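Local structure of bacillaene synthase dehydratase PksH (Bacillus subtilis, 3HP0) at residues C18-H23 with T52-E57; Y101-H106 with S120-A125; S136-G141 with M163-K168; S105-K110 with A131-S136; P88-W93 with R223-A228. The protein dehydrates the PksL-tethered (S)-3-hydroxy-3-methylglutaryl group to a 3-methylglutaconyl group during synthesis of the antibiotic bacillaene. All coordinates share one frame; numbering follows the deposited sequence.

Contact 1 of 5, residues C18-H23 with T52-E57; sequences CYITFH and TVVVLE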
# COMPACT_ATOMS: atom_id res chain seq x y z
N CYS A 18 -7.23 13.92 -8.20
CA CYS A 18 -5.82 13.81 -8.52
C CYS A 18 -5.44 12.35 -8.76
O CYS A 18 -5.68 11.50 -7.91
CB CYS A 18 -4.95 14.37 -7.40
SG CYS A 18 -3.21 14.05 -7.72
N TYR A 19 -4.85 12.08 -9.92
CA TYR A 19 -4.44 10.73 -10.27
C TYR A 19 -2.94 10.55 -10.12
O TYR A 19 -2.15 11.26 -10.76
CB TYR A 19 -4.85 10.39 -11.71
CG TYR A 19 -6.35 10.35 -11.95
CD1 TYR A 19 -7.06 9.16 -11.84
CD2 TYR A 19 -7.04 11.51 -12.26
CE1 TYR A 19 -8.44 9.13 -12.04
CE2 TYR A 19 -8.41 11.50 -12.46
CZ TYR A 19 -9.11 10.32 -12.35
OH TYR A 19 -10.48 10.34 -12.55
N ILE A 20 -2.56 9.62 -9.27
CA ILE A 20 -1.17 9.30 -9.04
C ILE A 20 -1.00 7.93 -9.67
O ILE A 20 -1.64 6.97 -9.24
CB ILE A 20 -0.84 9.19 -7.54
CG1 ILE A 20 -0.89 10.56 -6.89
CG2 ILE A 20 0.53 8.55 -7.38
CD1 ILE A 20 -0.68 10.53 -5.39
N THR A 21 -0.15 7.85 -10.69
CA THR A 21 0.09 6.60 -11.38
C THR A 21 1.53 6.19 -11.20
O THR A 21 2.45 6.93 -11.56
CB THR A 21 -0.20 6.72 -12.89
OG1 THR A 21 -1.58 7.05 -13.09
CG2 THR A 21 0.09 5.42 -13.59
N PHE A 22 1.73 5.02 -10.62
CA PHE A 22 3.08 4.52 -10.37
C PHE A 22 3.70 4.03 -11.67
O PHE A 22 3.24 3.06 -12.28
CB PHE A 22 3.03 3.39 -9.35
CG PHE A 22 2.41 3.79 -8.05
CD1 PHE A 22 2.95 4.84 -7.30
CD2 PHE A 22 1.29 3.13 -7.55
CE1 PHE A 22 2.39 5.21 -6.09
CE2 PHE A 22 0.72 3.50 -6.34
CZ PHE A 22 1.28 4.55 -5.60
N HIS A 23 4.75 4.73 -12.08
CA HIS A 23 5.46 4.43 -13.31
C HIS A 23 6.84 3.85 -12.97
O HIS A 23 7.85 4.55 -13.03
CB HIS A 23 5.60 5.70 -14.14
N THR A 52 -10.54 17.01 -3.86
CA THR A 52 -11.26 16.27 -2.84
C THR A 52 -11.05 14.77 -2.95
O THR A 52 -11.42 14.02 -2.05
CB THR A 52 -12.79 16.50 -2.93
OG1 THR A 52 -13.28 16.01 -4.18
CG2 THR A 52 -13.10 17.97 -2.81
N VAL A 53 -10.47 14.32 -4.06
CA VAL A 53 -10.24 12.89 -4.24
C VAL A 53 -8.88 12.61 -4.83
O VAL A 53 -8.43 13.32 -5.72
CB VAL A 53 -11.31 12.22 -5.17
CG1 VAL A 53 -11.06 10.71 -5.27
CG2 VAL A 53 -12.72 12.47 -4.64
N VAL A 54 -8.21 11.57 -4.33
CA VAL A 54 -6.91 11.16 -4.84
C VAL A 54 -7.02 9.70 -5.26
O VAL A 54 -7.40 8.84 -4.45
CB VAL A 54 -5.80 11.27 -3.77
CG1 VAL A 54 -4.47 10.86 -4.38
CG2 VAL A 54 -5.73 12.70 -3.22
N VAL A 55 -6.69 9.41 -6.51
CA VAL A 55 -6.75 8.05 -7.03
C VAL A 55 -5.34 7.50 -7.27
O VAL A 55 -4.47 8.20 -7.79
CB VAL A 55 -7.54 7.98 -8.36
CG1 VAL A 55 -7.52 6.57 -8.90
CG2 VAL A 55 -8.98 8.44 -8.13
N LEU A 56 -5.13 6.26 -6.88
CA LEU A 56 -3.84 5.61 -7.05
C LEU A 56 -4.00 4.52 -8.11
O LEU A 56 -4.97 3.79 -8.09
CB LEU A 56 -3.37 4.98 -5.73
CG LEU A 56 -2.86 5.88 -4.59
CD1 LEU A 56 -3.88 6.95 -4.25
CD2 LEU A 56 -2.55 5.02 -3.37
N GLU A 57 -3.04 4.41 -9.03
CA GLU A 57 -3.17 3.40 -10.07
C GLU A 57 -1.91 3.17 -10.89
O GLU A 57 -0.80 3.47 -10.45
CB GLU A 57 -4.30 3.80 -11.01
CG GLU A 57 -4.05 5.14 -11.65
CD GLU A 57 -5.10 5.51 -12.66
OE1 GLU A 57 -4.78 6.29 -13.58
OE2 GLU A 57 -6.25 5.02 -12.54

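Contact 2 of 5, residues Y101-H106 with S120-A125; sequences YVTISH and SATDIA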
# COMPACT_ATOMS: atom_id res chain seq x y z
N TYR A 101 -9.13 14.51 2.06
CA TYR A 101 -9.56 14.01 0.76
C TYR A 101 -9.81 12.52 0.87
O TYR A 101 -9.27 11.85 1.73
CB TYR A 101 -8.50 14.28 -0.32
CG TYR A 101 -7.08 14.13 0.17
CD1 TYR A 101 -6.62 12.90 0.65
CD2 TYR A 101 -6.22 15.22 0.21
CE1 TYR A 101 -5.34 12.76 1.16
CE2 TYR A 101 -4.93 15.10 0.72
CZ TYR A 101 -4.50 13.85 1.20
OH TYR A 101 -3.24 13.72 1.75
N VAL A 102 -10.67 12.02 -0.01
CA VAL A 102 -11.00 10.61 -0.04
C VAL A 102 -9.98 9.94 -0.95
O VAL A 102 -9.84 10.33 -2.11
CB VAL A 102 -12.43 10.42 -0.58
CG1 VAL A 102 -12.72 8.95 -0.84
CG2 VAL A 102 -13.43 10.99 0.45
N THR A 103 -9.24 8.97 -0.40
CA THR A 103 -8.24 8.28 -1.20
C THR A 103 -8.82 6.98 -1.72
O THR A 103 -9.59 6.31 -1.03
CB THR A 103 -6.94 8.04 -0.40
OG1 THR A 103 -7.21 7.22 0.74
CG2 THR A 103 -6.36 9.38 0.07
N ILE A 104 -8.45 6.63 -2.94
CA ILE A 104 -8.95 5.42 -3.60
C ILE A 104 -7.87 4.63 -4.30
O ILE A 104 -7.05 5.19 -5.02
CB ILE A 104 -9.99 5.74 -4.70
CG1 ILE A 104 -11.08 6.66 -4.17
CG2 ILE A 104 -10.60 4.44 -5.23
CD1 ILE A 104 -12.09 7.03 -5.24
N SER A 105 -7.90 3.32 -4.09
CA SER A 105 -6.98 2.40 -4.75
C SER A 105 -7.74 1.80 -5.92
O SER A 105 -8.92 1.43 -5.79
CB SER A 105 -6.57 1.26 -3.82
OG SER A 105 -5.54 1.65 -2.95
N HIS A 106 -7.07 1.72 -7.05
CA HIS A 106 -7.67 1.12 -8.24
C HIS A 106 -6.71 -0.00 -8.58
O HIS A 106 -5.63 0.22 -9.12
CB HIS A 106 -7.76 2.15 -9.36
CG HIS A 106 -8.39 1.61 -10.61
ND1 HIS A 106 -9.34 0.61 -10.58
CD2 HIS A 106 -8.22 1.94 -11.91
CE1 HIS A 106 -9.72 0.34 -11.82
NE2 HIS A 106 -9.06 1.13 -12.64
N SER A 120 -4.84 -1.17 1.38
CA SER A 120 -5.45 -1.23 2.70
C SER A 120 -5.64 0.15 3.30
O SER A 120 -6.66 0.41 3.94
CB SER A 120 -4.58 -2.05 3.65
OG SER A 120 -4.29 -3.34 3.14
N ALA A 121 -4.65 1.01 3.09
CA ALA A 121 -4.66 2.36 3.63
C ALA A 121 -5.65 3.32 2.99
O ALA A 121 -6.20 4.20 3.68
CB ALA A 121 -3.26 2.95 3.55
N THR A 122 -5.88 3.19 1.68
CA THR A 122 -6.79 4.08 1.00
C THR A 122 -8.18 3.98 1.62
O THR A 122 -8.55 2.93 2.15
CB THR A 122 -6.85 3.79 -0.54
OG1 THR A 122 -7.33 2.46 -0.80
CG2 THR A 122 -5.46 3.96 -1.15
N ASP A 123 -8.92 5.08 1.59
CA ASP A 123 -10.27 5.12 2.14
C ASP A 123 -11.19 4.15 1.40
O ASP A 123 -12.12 3.60 2.00
CB ASP A 123 -10.87 6.52 2.00
CG ASP A 123 -10.15 7.55 2.85
OD1 ASP A 123 -10.11 7.38 4.09
OD2 ASP A 123 -9.65 8.54 2.27
N ILE A 124 -10.92 3.98 0.11
CA ILE A 124 -11.71 3.11 -0.76
C ILE A 124 -10.83 2.37 -1.75
O ILE A 124 -10.00 2.97 -2.44
CB ILE A 124 -12.73 3.93 -1.56
CG1 ILE A 124 -13.69 4.62 -0.59
CG2 ILE A 124 -13.47 3.02 -2.57
CD1 ILE A 124 -14.76 5.43 -1.27
N ALA A 125 -11.03 1.06 -1.84
CA ALA A 125 -10.24 0.24 -2.74
C ALA A 125 -11.15 -0.52 -3.71
O ALA A 125 -12.00 -1.29 -3.28
CB ALA A 125 -9.38 -0.74 -1.95

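Contact 3 of 5, residues S136-G141 with M163-K168; sequences SELLFG and MTLMTK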
# COMPACT_ATOMS: atom_id res chain seq x y z
N SER A 136 3.70 -13.53 1.16
CA SER A 136 4.60 -14.68 1.17
C SER A 136 5.80 -14.50 2.10
O SER A 136 6.58 -15.43 2.31
CB SER A 136 5.10 -14.96 -0.25
OG SER A 136 5.85 -13.86 -0.76
N GLU A 137 5.96 -13.30 2.65
CA GLU A 137 7.08 -12.99 3.53
C GLU A 137 7.45 -14.09 4.53
O GLU A 137 8.64 -14.37 4.72
CB GLU A 137 6.81 -11.70 4.30
CG GLU A 137 6.70 -10.44 3.44
CD GLU A 137 5.54 -10.47 2.48
OE1 GLU A 137 4.41 -10.81 2.91
OE2 GLU A 137 5.75 -10.16 1.29
N LEU A 138 6.46 -14.70 5.17
CA LEU A 138 6.73 -15.72 6.18
C LEU A 138 7.53 -16.92 5.68
O LEU A 138 8.10 -17.68 6.47
CB LEU A 138 5.41 -16.18 6.81
CG LEU A 138 5.47 -16.79 8.22
CD1 LEU A 138 6.18 -15.85 9.18
CD2 LEU A 138 4.05 -17.06 8.71
N LEU A 139 7.59 -17.10 4.36
CA LEU A 139 8.36 -18.20 3.79
C LEU A 139 9.85 -17.95 4.02
O LEU A 139 10.67 -18.87 4.05
CB LEU A 139 8.06 -18.34 2.29
CG LEU A 139 6.64 -18.77 1.93
CD1 LEU A 139 6.40 -18.61 0.44
CD2 LEU A 139 6.42 -20.21 2.36
N PHE A 140 10.21 -16.68 4.21
CA PHE A 140 11.59 -16.31 4.45
C PHE A 140 11.76 -15.81 5.88
O PHE A 140 12.70 -15.08 6.19
CB PHE A 140 12.03 -15.22 3.47
CG PHE A 140 11.89 -15.61 2.03
CD1 PHE A 140 10.91 -15.03 1.23
CD2 PHE A 140 12.72 -16.57 1.47
CE1 PHE A 140 10.76 -15.42 -0.10
CE2 PHE A 140 12.58 -16.96 0.14
CZ PHE A 140 11.60 -16.39 -0.65
N GLY A 141 10.86 -16.22 6.76
CA GLY A 141 10.95 -15.81 8.15
C GLY A 141 10.52 -14.38 8.38
O GLY A 141 10.51 -13.89 9.51
N MSE A 163 -4.03 -15.39 6.38
CA MSE A 163 -3.38 -14.98 5.14
C MSE A 163 -1.87 -15.05 5.25
O MSE A 163 -1.19 -15.58 4.36
CB MSE A 163 -3.77 -13.54 4.83
CG MSE A 163 -4.37 -13.32 3.48
SE MSE A 163 -4.88 -11.47 3.30
CE MSE A 163 -3.49 -10.92 2.09
N THR A 164 -1.34 -14.50 6.33
CA THR A 164 0.10 -14.45 6.54
C THR A 164 0.67 -15.84 6.74
O THR A 164 1.70 -16.17 6.17
CB THR A 164 0.45 -13.56 7.75
OG1 THR A 164 -0.23 -12.30 7.63
CG2 THR A 164 1.96 -13.31 7.80
N LEU A 165 -0.02 -16.65 7.54
CA LEU A 165 0.41 -18.02 7.82
C LEU A 165 0.31 -18.93 6.60
O LEU A 165 1.20 -19.75 6.38
CB LEU A 165 -0.42 -18.62 8.96
CG LEU A 165 -0.26 -18.09 10.39
CD1 LEU A 165 -1.36 -18.65 11.27
CD2 LEU A 165 1.10 -18.46 10.94
N MSE A 166 -0.76 -18.78 5.81
CA MSE A 166 -0.97 -19.63 4.63
C MSE A 166 -0.20 -19.25 3.37
O MSE A 166 -0.05 -20.06 2.47
CB MSE A 166 -2.46 -19.72 4.31
CG MSE A 166 -3.27 -20.52 5.32
SE MSE A 166 -2.56 -22.31 5.63
CE MSE A 166 -1.73 -22.02 7.33
N THR A 167 0.25 -18.00 3.30
CA THR A 167 1.05 -17.56 2.16
C THR A 167 0.41 -17.57 0.77
O THR A 167 0.95 -16.97 -0.16
CB THR A 167 2.32 -18.39 2.09
OG1 THR A 167 3.04 -18.25 3.32
CG2 THR A 167 3.20 -17.95 0.92
N LYS A 168 -0.74 -18.22 0.61
CA LYS A 168 -1.32 -18.25 -0.72
C LYS A 168 -2.19 -17.05 -1.06
O LYS A 168 -3.02 -16.61 -0.25
CB LYS A 168 -2.11 -19.54 -0.95
CG LYS A 168 -3.32 -19.73 -0.06
CD LYS A 168 -4.11 -20.95 -0.51
CE LYS A 168 -4.58 -20.79 -1.96
NZ LYS A 168 -5.50 -21.89 -2.38
O HOH W 1 3.73 -14.53 4.71

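Contact 4 of 5, residues S105-K110 with A131-S136; sequences SHVRGK and ASFSLS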
# COMPACT_ATOMS: atom_id res chain seq x y z
N SER A 105 -7.90 3.32 -4.09
CA SER A 105 -6.98 2.40 -4.75
C SER A 105 -7.74 1.80 -5.92
O SER A 105 -8.92 1.43 -5.79
CB SER A 105 -6.57 1.26 -3.82
OG SER A 105 -5.54 1.65 -2.95
N HIS A 106 -7.07 1.72 -7.05
CA HIS A 106 -7.67 1.12 -8.24
C HIS A 106 -6.71 -0.00 -8.58
O HIS A 106 -5.63 0.22 -9.12
CB HIS A 106 -7.76 2.15 -9.36
CG HIS A 106 -8.39 1.61 -10.61
ND1 HIS A 106 -9.34 0.61 -10.58
CD2 HIS A 106 -8.22 1.94 -11.91
CE1 HIS A 106 -9.72 0.34 -11.82
NE2 HIS A 106 -9.06 1.13 -12.64
N VAL A 107 -7.12 -1.22 -8.24
CA VAL A 107 -6.28 -2.39 -8.44
C VAL A 107 -6.62 -3.34 -9.58
O VAL A 107 -7.78 -3.69 -9.80
CB VAL A 107 -6.23 -3.23 -7.14
CG1 VAL A 107 -4.79 -3.43 -6.71
CG2 VAL A 107 -7.01 -2.55 -6.03
N ARG A 108 -5.57 -3.76 -10.27
CA ARG A 108 -5.66 -4.72 -11.37
C ARG A 108 -4.40 -5.58 -11.24
O ARG A 108 -3.31 -5.05 -11.06
CB ARG A 108 -5.61 -4.03 -12.73
CG ARG A 108 -6.60 -2.91 -13.03
CD ARG A 108 -6.08 -2.15 -14.26
NE ARG A 108 -7.03 -1.21 -14.85
CZ ARG A 108 -8.06 -1.57 -15.62
NH1 ARG A 108 -8.27 -2.85 -15.91
NH2 ARG A 108 -8.86 -0.64 -16.12
N GLY A 109 -4.54 -6.90 -11.32
CA GLY A 109 -3.36 -7.74 -11.24
C GLY A 109 -2.90 -8.20 -9.87
O GLY A 109 -3.60 -8.06 -8.87
N LYS A 110 -1.70 -8.78 -9.84
CA LYS A 110 -1.11 -9.30 -8.61
C LYS A 110 -0.64 -8.17 -7.70
O LYS A 110 -0.02 -7.20 -8.15
CB LYS A 110 0.09 -10.19 -8.94
CG LYS A 110 -0.24 -11.48 -9.67
CD LYS A 110 1.00 -12.09 -10.33
CE LYS A 110 2.13 -12.33 -9.32
NZ LYS A 110 3.39 -12.78 -9.99
N ALA A 131 -7.51 -8.80 -10.04
CA ALA A 131 -6.81 -8.61 -8.77
C ALA A 131 -6.68 -9.84 -7.86
O ALA A 131 -7.63 -10.58 -7.65
CB ALA A 131 -7.47 -7.47 -7.99
N SER A 132 -5.48 -10.04 -7.34
CA SER A 132 -5.22 -11.12 -6.41
C SER A 132 -4.26 -10.52 -5.39
O SER A 132 -3.45 -9.66 -5.72
CB SER A 132 -4.59 -12.33 -7.11
OG SER A 132 -3.26 -12.05 -7.51
N PHE A 133 -4.35 -10.97 -4.14
CA PHE A 133 -3.54 -10.42 -3.07
C PHE A 133 -2.77 -11.50 -2.31
O PHE A 133 -3.33 -12.56 -2.02
CB PHE A 133 -4.47 -9.66 -2.11
CG PHE A 133 -5.38 -8.69 -2.80
CD1 PHE A 133 -4.99 -7.37 -3.01
CD2 PHE A 133 -6.60 -9.11 -3.32
CE1 PHE A 133 -5.79 -6.48 -3.72
CE2 PHE A 133 -7.41 -8.24 -4.04
CZ PHE A 133 -7.01 -6.91 -4.24
N SER A 134 -1.51 -11.24 -1.98
CA SER A 134 -0.73 -12.25 -1.26
C SER A 134 0.38 -11.74 -0.33
O SER A 134 0.94 -10.66 -0.52
CB SER A 134 -0.12 -13.24 -2.25
OG SER A 134 0.87 -12.61 -3.04
N LEU A 135 0.67 -12.55 0.69
CA LEU A 135 1.70 -12.26 1.68
C LEU A 135 2.54 -13.52 1.81
O LEU A 135 2.14 -14.47 2.48
CB LEU A 135 1.07 -11.92 3.03
CG LEU A 135 0.17 -10.69 3.11
CD1 LEU A 135 -0.33 -10.51 4.52
CD2 LEU A 135 0.95 -9.46 2.67
N SER A 136 3.70 -13.53 1.16
CA SER A 136 4.60 -14.68 1.17
C SER A 136 5.80 -14.50 2.10
O SER A 136 6.58 -15.43 2.31
CB SER A 136 5.10 -14.96 -0.25
OG SER A 136 5.85 -13.86 -0.76

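Contact 5 of 5, residues P88-W93 with R223-A228; sequences PLYDLW and RAKATA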
# COMPACT_ATOMS: atom_id res chain seq x y z
N PRO A 88 8.88 6.81 6.67
CA PRO A 88 8.27 7.61 5.60
C PRO A 88 7.12 6.85 4.93
O PRO A 88 6.04 7.41 4.69
CB PRO A 88 9.45 7.86 4.66
CG PRO A 88 10.60 7.94 5.60
CD PRO A 88 10.34 6.78 6.53
N LEU A 89 7.34 5.58 4.62
CA LEU A 89 6.32 4.76 3.98
C LEU A 89 5.09 4.63 4.90
O LEU A 89 3.95 4.78 4.45
CB LEU A 89 6.87 3.36 3.68
CG LEU A 89 5.89 2.39 3.03
CD1 LEU A 89 5.51 2.91 1.65
CD2 LEU A 89 6.51 1.00 2.91
N TYR A 90 5.34 4.36 6.17
CA TYR A 90 4.24 4.20 7.13
C TYR A 90 3.42 5.47 7.24
O TYR A 90 2.19 5.42 7.22
CB TYR A 90 4.78 3.81 8.50
CG TYR A 90 3.76 3.15 9.40
CD1 TYR A 90 3.68 1.75 9.48
CD2 TYR A 90 2.89 3.91 10.19
CE1 TYR A 90 2.77 1.14 10.33
CE2 TYR A 90 1.97 3.30 11.04
CZ TYR A 90 1.92 1.91 11.11
OH TYR A 90 1.07 1.30 12.00
N ASP A 91 4.10 6.61 7.35
CA ASP A 91 3.41 7.90 7.47
C ASP A 91 2.64 8.25 6.21
O ASP A 91 1.60 8.90 6.29
CB ASP A 91 4.41 9.01 7.79
CG ASP A 91 4.90 8.92 9.21
OD1 ASP A 91 4.07 8.65 10.11
OD2 ASP A 91 6.11 9.12 9.44
N LEU A 92 3.14 7.80 5.07
CA LEU A 92 2.48 8.02 3.79
C LEU A 92 1.14 7.27 3.83
O LEU A 92 0.08 7.83 3.54
CB LEU A 92 3.34 7.49 2.66
CG LEU A 92 2.74 7.39 1.26
CD1 LEU A 92 2.16 8.72 0.82
CD2 LEU A 92 3.83 6.92 0.31
N TRP A 93 1.20 5.99 4.20
CA TRP A 93 -0.02 5.20 4.26
C TRP A 93 -0.97 5.80 5.28
O TRP A 93 -2.19 5.74 5.11
CB TRP A 93 0.30 3.75 4.63
CG TRP A 93 0.99 2.99 3.52
CD1 TRP A 93 0.99 3.32 2.19
CD2 TRP A 93 1.73 1.77 3.63
NE1 TRP A 93 1.69 2.38 1.47
CE2 TRP A 93 2.16 1.42 2.33
CE3 TRP A 93 2.08 0.95 4.71
CZ2 TRP A 93 2.92 0.27 2.08
CZ3 TRP A 93 2.83 -0.19 4.46
CH2 TRP A 93 3.25 -0.52 3.15
N ARG A 223 -1.05 3.72 16.95
CA ARG A 223 -0.62 3.04 18.16
C ARG A 223 0.35 1.89 17.91
O ARG A 223 1.17 1.54 18.76
CB ARG A 223 -1.84 2.52 18.92
CG ARG A 223 -1.50 1.74 20.18
CD ARG A 223 -2.74 1.28 20.92
NE ARG A 223 -3.61 2.40 21.27
CZ ARG A 223 -4.64 2.31 22.11
NH1 ARG A 223 -4.93 1.15 22.70
NH2 ARG A 223 -5.39 3.38 22.36
N ALA A 224 0.27 1.30 16.72
CA ALA A 224 1.12 0.17 16.36
C ALA A 224 2.38 0.56 15.59
O ALA A 224 3.26 -0.28 15.41
CB ALA A 224 0.31 -0.83 15.54
N LYS A 225 2.46 1.81 15.15
CA LYS A 225 3.59 2.27 14.35
C LYS A 225 5.00 1.93 14.84
O LYS A 225 5.80 1.33 14.10
CB LYS A 225 3.50 3.78 14.13
CG LYS A 225 4.59 4.32 13.24
CD LYS A 225 4.54 5.83 13.16
CE LYS A 225 5.66 6.36 12.28
NZ LYS A 225 5.58 7.83 12.10
N ALA A 226 5.31 2.32 16.08
CA ALA A 226 6.64 2.05 16.63
C ALA A 226 6.92 0.55 16.73
O ALA A 226 8.03 0.11 16.45
CB ALA A 226 6.79 2.70 18.00
N THR A 227 5.91 -0.22 17.11
CA THR A 227 6.06 -1.66 17.21
C THR A 227 6.35 -2.24 15.82
O THR A 227 7.24 -3.08 15.65
CB THR A 227 4.79 -2.31 17.72
OG1 THR A 227 4.50 -1.80 19.03
CG2 THR A 227 4.94 -3.83 17.78
N ALA A 228 5.60 -1.79 14.82
CA ALA A 228 5.79 -2.26 13.46
C ALA A 228 7.19 -1.89 13.00
O ALA A 228 7.93 -2.73 12.49
CB ALA A 228 4.75 -1.65 12.53

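Contact 1 of 5, residues C18-H23 with T52-E57
Strands 17-22 and 53-57 are the two parallel strands of a beta-alpha-beta unit, and Cys18 to Phe22 pair with Val53 to Glu57 through an alternating ladder of backbone bonds. Cys18 N donates to Val53 O, and Cys18 O accepts from Val55 N at 2.7 Å. Ile20 repeats the pattern: its N gives a nearly straight bond of 2.8 Å to Val55 O, and its O receives Glu57 N. Phe22 N closes the ladder on Glu57 O at 3.0 Å. Helix 34-48 makes the crossover between the strands, and its Val42 covers the face carrying Cys18 and Ile20, where branched and small apolar residues suit a buried layer. Ile20 CG1 lies beside its own backbone N (chi1 -70°) and the chain extends from there, carrying CD1 to 3.9 Å from Val54 CG1. On the other face Tyr19 and Val55 run side by side, with Tyr19 CD1 3.7 Å from Val55 CB; the ring also makes a cation-pi contact with Arg12. This face is partly open to solvent at Thr21 and Glu57, where polar side chains are at home: Glu57 CG sits 3.4 Å from Thr21 OG1, while its carboxylate forms a long, weak ion pair with Arg12.

Contact 2 of 5, residues Y101-H106 with S120-A125
Thr103 and Asp123 grip each other through two hydrogen bonds running in opposite directions. Thr103 N donates to Asp123 OD2 at 2.7 Å, almost straight (171°) and onto the anti lone pair of the carboxylate. In return Asp123 N donates to Thr103 OG1 at 2.9 Å. The hydroxyl can accept it because chi1 of 61° sets OG1 between the backbone N and the carbonyl carbon, and it is bonded to Leu96 O as well. Next comes the parallel pairing: Ile124 N bonds to Thr103 O, and Ser105 N meets Ile124 O at 2.7 Å. Ser105 OG and Thr122 OG1 share a hydrogen bond of 2.9 Å, though Ser105 OG is also implausibly close to Thr122 CG2, which leaves the detail uncertain; small hydroxyl residues suit this buried place, and Thr122 OG1 also bonds to Val119 O. Beside these bonds the beta-branched residues pack, Ile104 alongside Ile124, and Val102 CG1 against Ile124 CD1 at 4.1 Å. Further out, Lys211 forms a salt bridge with Asp123 OD2 and bonds to Tyr101 O, which would help hold the carboxylate in place. Thr122 marks where helix 115-121 gives way to strand 124-127, one of the two edge strands of the five-stranded sheet within this chain. Strand 53-57 flanks strand 102-107 on its other edge, and helix 190-199 covers Val102 and Ile104.

Contact 3 of 5, residues S136-G141 with M163-K168
Ser136 meets Thr167 through carbon alone: Thr167 CG2 lies 3.6 Å from Ser136 CA and a similar distance from its CB. A small residue suits this point, where the two backbones come closest, with CA atoms 4.7 Å apart. Glu137, an active-site residue, comes next and begins a short 3-10 turn; its side chain packs on Asn112, Ala113, Leu142 and Pro144, not on the 163-168 segment. Leu138 turns back to helix 157-166. With CG on the far side of CB from the backbone N (chi1 -156°), the side chain is directed at the last turn of the helix, placing CD2 3.6 Å from Thr164 O and 4.0 Å from Leu165 CD2. Its backbone N gives a hydrogen bond of 2.8 Å to a water, which donates to Thr164 O at 3.0 Å. Leu139 lays its isobutyl end obliquely across Thr167, its CD1 coming to 3.3 Å from Thr167 CG2, tighter than normal for two methyls and doubtful in its exact value. Thr167 leaves the helical backbone with positive phi, and its CG2, anti to the backbone N (chi1 -58° for OG1), meets both Ser136 and Leu139. The 3-10 turn is held internally by Leu139 N bonding to Ser136 O and Phe140 N to Glu137 O. No direct hydrogen bond crosses the contact: methyl groups of Leu138, Leu139 and Thr167 do most of the touching. The turn that carries Glu137 thus meets the helix end through the side chains of Leu138 and Leu139 and a single water bridge.

Contact 4 of 5, residues S105-K110 with A131-S136
Gly109 and Ser132 supply the direct hydrogen bond between the segments: Ser132 N donates to Gly109 O at 3.1 Å. The donor stands 47° out of the carbonyl plane, so it meets neither lone pair squarely. The same oxygen receives a CA-H...O contact from Ala131 CA at 3.3 Å, leaving two neighbouring donors gathered on one carbonyl. Glycine fits here because at phi 89° and psi -169° a side chain would collide with the preceding carbonyl oxygen. Apolar contacts are looser. Val107 CB faces Ala131 CB at 4.5 Å, and Val107 CG1 approaches Phe133 CE1 at 4.4 Å. Such branched and aromatic residues suit the buried side, where Leu116 of helix 115-121 packs on Phe133 and Val119 on Val107. Lys110 and Ser132 sit on the same face, the hydroxyl OG of Ser132 only packing against the methylene stem, 3.8 Å from Lys110 CG. Arg108, the residue before the glycine, forms a salt bridge with Asp128. Lys110 and Ser132 form a parallel bridge where strand 110-112 runs beside strand 132-134, giving the small two-stranded parallel sheet that accompanies the larger sheet in the crotonase fold and leads, through strand 132-134, toward active-site Glu137.

Contact 5 of 5, residues P88-W93 with R223-A228
This is a helix-helix contact made by long side chains, joining helix 87-98 to helix 220-235. The axes of the two short segments run nearly antiparallel, at 158°, yet stay 11.2 Å apart; a tyrosine and a lysine are long enough to fill such a distance. Lys225 lies over one face of the Tyr90 ring, its CG 3.9 Å from the ring centroid, in a CH-pi contact. Its CB also touches Tyr90 CE2 at 3.5 Å. The lysine has a fully extended chain (chi1 -177°) that passes obliquely over the ring and carries the ammonium on to the next residue of the opposite helix. There NZ forms a salt bridge with Asp91, approaching OD1 at 2.6 Å on the syn side, 19° out of the carboxylate plane, and more weakly OD2 at 3.0 Å. Glu87 is a second salt-bridge partner of NZ, so the lysine probably offsets the repulsion between the two neighbouring acids. Tyr90 projects across the gap to the backbone of the other helix, where its hydroxyl bonds to Val221 O. Ala228 CB fits beside the ring, 4.1 Å from CE1, the small methyl leaving room for the aromatic group. Phe150 and Pro149 of helix 148-155 also pack on Tyr90, tying a third helix to the pair. Lysine is well suited here, combining an apolar stem for the buried ring with a charged tip for Asp91, which is partly exposed, and for Glu87; the result is antiparallel helix packing in which a tyrosine ring, crossed by a lysine stem, and a salt bridge span the gap.

From the N terminus, contact 1 closes first, around the helical crossover 34-48, and is complete before any other opens. Contact 5 then starts at helix 87-98 and closes last, on helix 220-235, so contacts 2, 3 and 4 all nest within its loop. Contacts 2 and 4 both leave from strand 102-107, sharing Ser105 and His106; contact 2 closes at strand 124-127, contact 4 later at strand 132-134. Contact 3 opens at Ser136, where contact 4 ends, and ties the following turn to helix 157-166. Strands 53-57 and 102-107 are sheet neighbours, uniting contacts 1 and 2, whereas contact 3 lies across the chain's centre, about 29 Å from contact 1 between centres.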